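Local coordinates for CIR protein (Plasmodium chabaudi chabaudi, PDB 6ZYV) that is of unknown function but belongs to the variant PIR antigen family of malaria parasites and is probably a membrane protein displayed on infected red blood cells, at residues I92-N100 with M147-Y158. The protein carries 5 engineered substitutions. Numbering follows the deposited sequence.
Sequences ILWLSYILN and MNMNKAIIPKFY. Engineered in segment 147-158: Ala152 (natural residue Ser).
Tyr97 and Tyr158 lie almost flat on one another in an offset stack, ring planes 10° apart and centroids 4.4 Å from each other. The slip between them puts Tyr97 CB over the centre of the Tyr158 face, a CH-pi contact 3.7 Å from the ring centroid, while Tyr158 CE2 covers the rim of the Tyr97 face. At the edge of the Tyr158 ring, in its plane, sits Leu93 CG, 3.8 Å from Tyr158 CD1. The phenol oxygen ends at the edge of the Trp94 indole, 3.6 Å between Tyr158 OH and Trp94 CD1; Trp94 NE1 is hydrogen-bonded to Asp19 of helix 8-20.

Leu93 is a knob in a hole lined by Met147, Ile154, Phe157 and Tyr158. A chi1 of 176° swings Leu93 CG away from the backbone N, and CD1 reaches Met147 SD and Ile154 CG2, while CD2 meets the edge of the Phe157 ring. The bent Met147 chain lays CG 3.2 Å from Ser96 OG, whose hydroxyl is turned back onto its own helix, donating to Ile92 O at 2.8 Å. Farther along, the Asn100 amide rests against Pro155 CG.

Helix 81-101 thus packs against the end of helix 134-149 and the start of helix 154-174, on either side of the turn that joins them. The axes of segments 92-100 and 154-158 cross at -116°: a largely buried, crossed helix-helix contact of the all-helical PIR ectodomain, built round a single leucine knob.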
# COMPACT_ATOMS: atom_id res chain seq x y z
N ILE A 92 -3.59 3.83 2.17
CA ILE A 92 -4.61 3.48 3.16
C ILE A 92 -4.70 1.96 3.38
O ILE A 92 -5.00 1.52 4.48
CB ILE A 92 -5.95 4.16 2.80
CG1 ILE A 92 -5.80 5.69 3.03
CG2 ILE A 92 -7.14 3.60 3.61
CD1 ILE A 92 -6.87 6.53 2.43
N LEU A 93 -4.33 1.16 2.37
CA LEU A 93 -4.24 -0.29 2.51
C LEU A 93 -3.06 -0.60 3.44
O LEU A 93 -3.20 -1.43 4.34
CB LEU A 93 -4.02 -0.96 1.12
CG LEU A 93 -3.82 -2.47 1.14
CD1 LEU A 93 -5.07 -3.18 1.73
CD2 LEU A 93 -3.45 -3.00 -0.28
N TRP A 94 -1.91 0.09 3.26
CA TRP A 94 -0.75 -0.10 4.12
C TRP A 94 -1.10 0.33 5.55
O TRP A 94 -0.76 -0.37 6.50
CB TRP A 94 0.46 0.72 3.60
CG TRP A 94 1.63 0.71 4.54
CD1 TRP A 94 2.56 -0.28 4.70
CD2 TRP A 94 1.97 1.74 5.51
NE1 TRP A 94 3.48 0.09 5.66
CE2 TRP A 94 3.14 1.33 6.16
CE3 TRP A 94 1.43 3.00 5.83
CZ2 TRP A 94 3.77 2.12 7.15
CZ3 TRP A 94 2.03 3.76 6.82
CH2 TRP A 94 3.18 3.32 7.47
N LEU A 95 -1.80 1.47 5.70
CA LEU A 95 -2.21 1.98 6.99
C LEU A 95 -3.12 0.98 7.71
O LEU A 95 -2.94 0.76 8.91
CB LEU A 95 -2.87 3.36 6.82
CG LEU A 95 -3.24 4.07 8.13
CD1 LEU A 95 -2.03 4.24 9.04
CD2 LEU A 95 -3.92 5.41 7.84
N SER A 96 -4.04 0.32 6.98
CA SER A 96 -4.93 -0.70 7.54
C SER A 96 -4.13 -1.88 8.05
O SER A 96 -4.42 -2.40 9.12
CB SER A 96 -5.93 -1.18 6.49
OG SER A 96 -6.65 -0.07 6.03
N TYR A 97 -3.12 -2.30 7.29
CA TYR A 97 -2.23 -3.38 7.67
C TYR A 97 -1.50 -3.01 8.99
O TYR A 97 -1.46 -3.83 9.89
CB TYR A 97 -1.25 -3.72 6.51
CG TYR A 97 0.09 -4.23 6.97
CD1 TYR A 97 0.24 -5.54 7.40
CD2 TYR A 97 1.20 -3.39 7.01
CE1 TYR A 97 1.47 -6.00 7.86
CE2 TYR A 97 2.42 -3.83 7.51
CZ TYR A 97 2.56 -5.14 7.92
OH TYR A 97 3.78 -5.60 8.39
N ILE A 98 -0.93 -1.80 9.08
CA ILE A 98 -0.22 -1.34 10.28
C ILE A 98 -1.13 -1.31 11.50
O ILE A 98 -0.77 -1.85 12.55
CB ILE A 98 0.42 0.06 10.03
CG1 ILE A 98 1.51 -0.03 8.96
CG2 ILE A 98 0.94 0.72 11.35
CD1 ILE A 98 2.67 -0.89 9.34
N LEU A 99 -2.31 -0.72 11.36
CA LEU A 99 -3.25 -0.66 12.47
C LEU A 99 -3.72 -2.05 12.88
O LEU A 99 -3.84 -2.31 14.07
CB LEU A 99 -4.42 0.29 12.16
CG LEU A 99 -4.05 1.77 11.94
CD1 LEU A 99 -5.30 2.62 11.82
CD2 LEU A 99 -3.20 2.33 13.10
N ASN A 100 -3.88 -2.97 11.93
CA ASN A 100 -4.24 -4.35 12.24
C ASN A 100 -3.10 -5.02 13.04
O ASN A 100 -3.39 -5.77 13.98
CB ASN A 100 -4.55 -5.13 10.96
CG ASN A 100 -4.99 -6.55 11.25
OD1 ASN A 100 -4.27 -7.51 11.01
ND2 ASN A 100 -6.18 -6.69 11.80
N MET A 147 -11.98 -0.14 3.37
CA MET A 147 -11.22 -0.99 4.29
C MET A 147 -12.13 -1.60 5.34
O MET A 147 -11.96 -2.77 5.68
CB MET A 147 -10.02 -0.25 4.92
CG MET A 147 -9.04 0.31 3.89
SD MET A 147 -8.10 -0.90 2.95
CE MET A 147 -9.05 -1.02 1.44
N ASN A 148 -13.12 -0.82 5.83
CA ASN A 148 -14.09 -1.27 6.81
C ASN A 148 -15.08 -2.25 6.22
O ASN A 148 -15.43 -3.21 6.89
CB ASN A 148 -14.83 -0.08 7.45
CG ASN A 148 -14.06 0.50 8.59
OD1 ASN A 148 -14.22 0.06 9.74
ND2 ASN A 148 -13.17 1.45 8.30
N MET A 149 -15.51 -2.04 4.98
CA MET A 149 -16.43 -2.96 4.30
C MET A 149 -15.80 -4.34 4.05
O MET A 149 -16.51 -5.34 4.00
CB MET A 149 -16.88 -2.37 2.95
CG MET A 149 -17.85 -1.18 3.03
SD MET A 149 -19.22 -1.34 4.19
CE MET A 149 -20.02 0.32 4.00
N ASN A 150 -14.48 -4.39 3.91
CA ASN A 150 -13.73 -5.61 3.65
C ASN A 150 -12.85 -5.99 4.86
O ASN A 150 -11.93 -6.77 4.68
CB ASN A 150 -12.77 -5.35 2.45
CG ASN A 150 -13.45 -5.19 1.10
OD1 ASN A 150 -14.03 -6.14 0.56
ND2 ASN A 150 -13.38 -4.01 0.52
N LYS A 151 -13.09 -5.41 6.08
CA LYS A 151 -12.21 -5.58 7.25
C LYS A 151 -11.84 -7.04 7.54
O LYS A 151 -10.67 -7.29 7.84
CB LYS A 151 -12.74 -4.88 8.50
CG LYS A 151 -14.09 -5.34 9.02
CD LYS A 151 -14.41 -4.64 10.33
CE LYS A 151 -15.86 -4.71 10.70
NZ LYS A 151 -16.65 -3.65 10.02
N ALA A 152 -12.78 -7.98 7.38
CA ALA A 152 -12.49 -9.40 7.60
C ALA A 152 -11.43 -9.99 6.64
O ALA A 152 -10.68 -10.85 7.07
CB ALA A 152 -13.76 -10.22 7.54
N ILE A 153 -11.33 -9.50 5.38
CA ILE A 153 -10.35 -10.03 4.45
C ILE A 153 -9.13 -9.13 4.24
O ILE A 153 -8.15 -9.61 3.68
CB ILE A 153 -10.95 -10.44 3.07
CG1 ILE A 153 -11.90 -9.39 2.49
CG2 ILE A 153 -11.69 -11.76 3.12
CD1 ILE A 153 -11.36 -8.62 1.42
N ILE A 154 -9.17 -7.86 4.64
CA ILE A 154 -8.05 -6.94 4.38
C ILE A 154 -6.66 -7.50 4.84
O ILE A 154 -5.75 -7.47 4.00
CB ILE A 154 -8.32 -5.50 4.89
CG1 ILE A 154 -9.36 -4.80 3.98
CG2 ILE A 154 -7.03 -4.66 4.95
CD1 ILE A 154 -8.95 -4.73 2.48
N PRO A 155 -6.45 -8.04 6.07
CA PRO A 155 -5.11 -8.58 6.41
C PRO A 155 -4.61 -9.70 5.48
O PRO A 155 -3.46 -9.67 5.08
CB PRO A 155 -5.28 -9.08 7.85
CG PRO A 155 -6.40 -8.27 8.39
CD PRO A 155 -7.36 -8.13 7.23
N LYS A 156 -5.47 -10.63 5.09
CA LYS A 156 -5.11 -11.71 4.16
C LYS A 156 -4.95 -11.19 2.73
O LYS A 156 -4.08 -11.66 2.00
CB LYS A 156 -6.14 -12.86 4.23
CG LYS A 156 -6.07 -13.60 5.55
CD LYS A 156 -7.21 -14.62 5.75
CE LYS A 156 -7.35 -15.04 7.21
NZ LYS A 156 -8.42 -16.07 7.43
N PHE A 157 -5.74 -10.20 2.34
CA PHE A 157 -5.63 -9.58 1.01
C PHE A 157 -4.26 -8.89 0.89
O PHE A 157 -3.61 -8.96 -0.16
CB PHE A 157 -6.80 -8.59 0.80
CG PHE A 157 -6.77 -7.82 -0.49
CD1 PHE A 157 -7.40 -8.31 -1.63
CD2 PHE A 157 -6.12 -6.61 -0.57
CE1 PHE A 157 -7.39 -7.58 -2.81
CE2 PHE A 157 -6.10 -5.89 -1.77
CZ PHE A 157 -6.72 -6.39 -2.88
N TYR A 158 -3.82 -8.24 1.97
CA TYR A 158 -2.52 -7.56 2.03
C TYR A 158 -1.37 -8.56 1.87
O TYR A 158 -0.39 -8.23 1.23
CB TYR A 158 -2.37 -6.80 3.37
CG TYR A 158 -1.15 -5.91 3.37
CD1 TYR A 158 -1.16 -4.69 2.71
CD2 TYR A 158 0.05 -6.33 3.93
CE1 TYR A 158 -0.03 -3.87 2.66
CE2 TYR A 158 1.20 -5.53 3.86
CZ TYR A 158 1.15 -4.30 3.24
OH TYR A 158 2.27 -3.49 3.16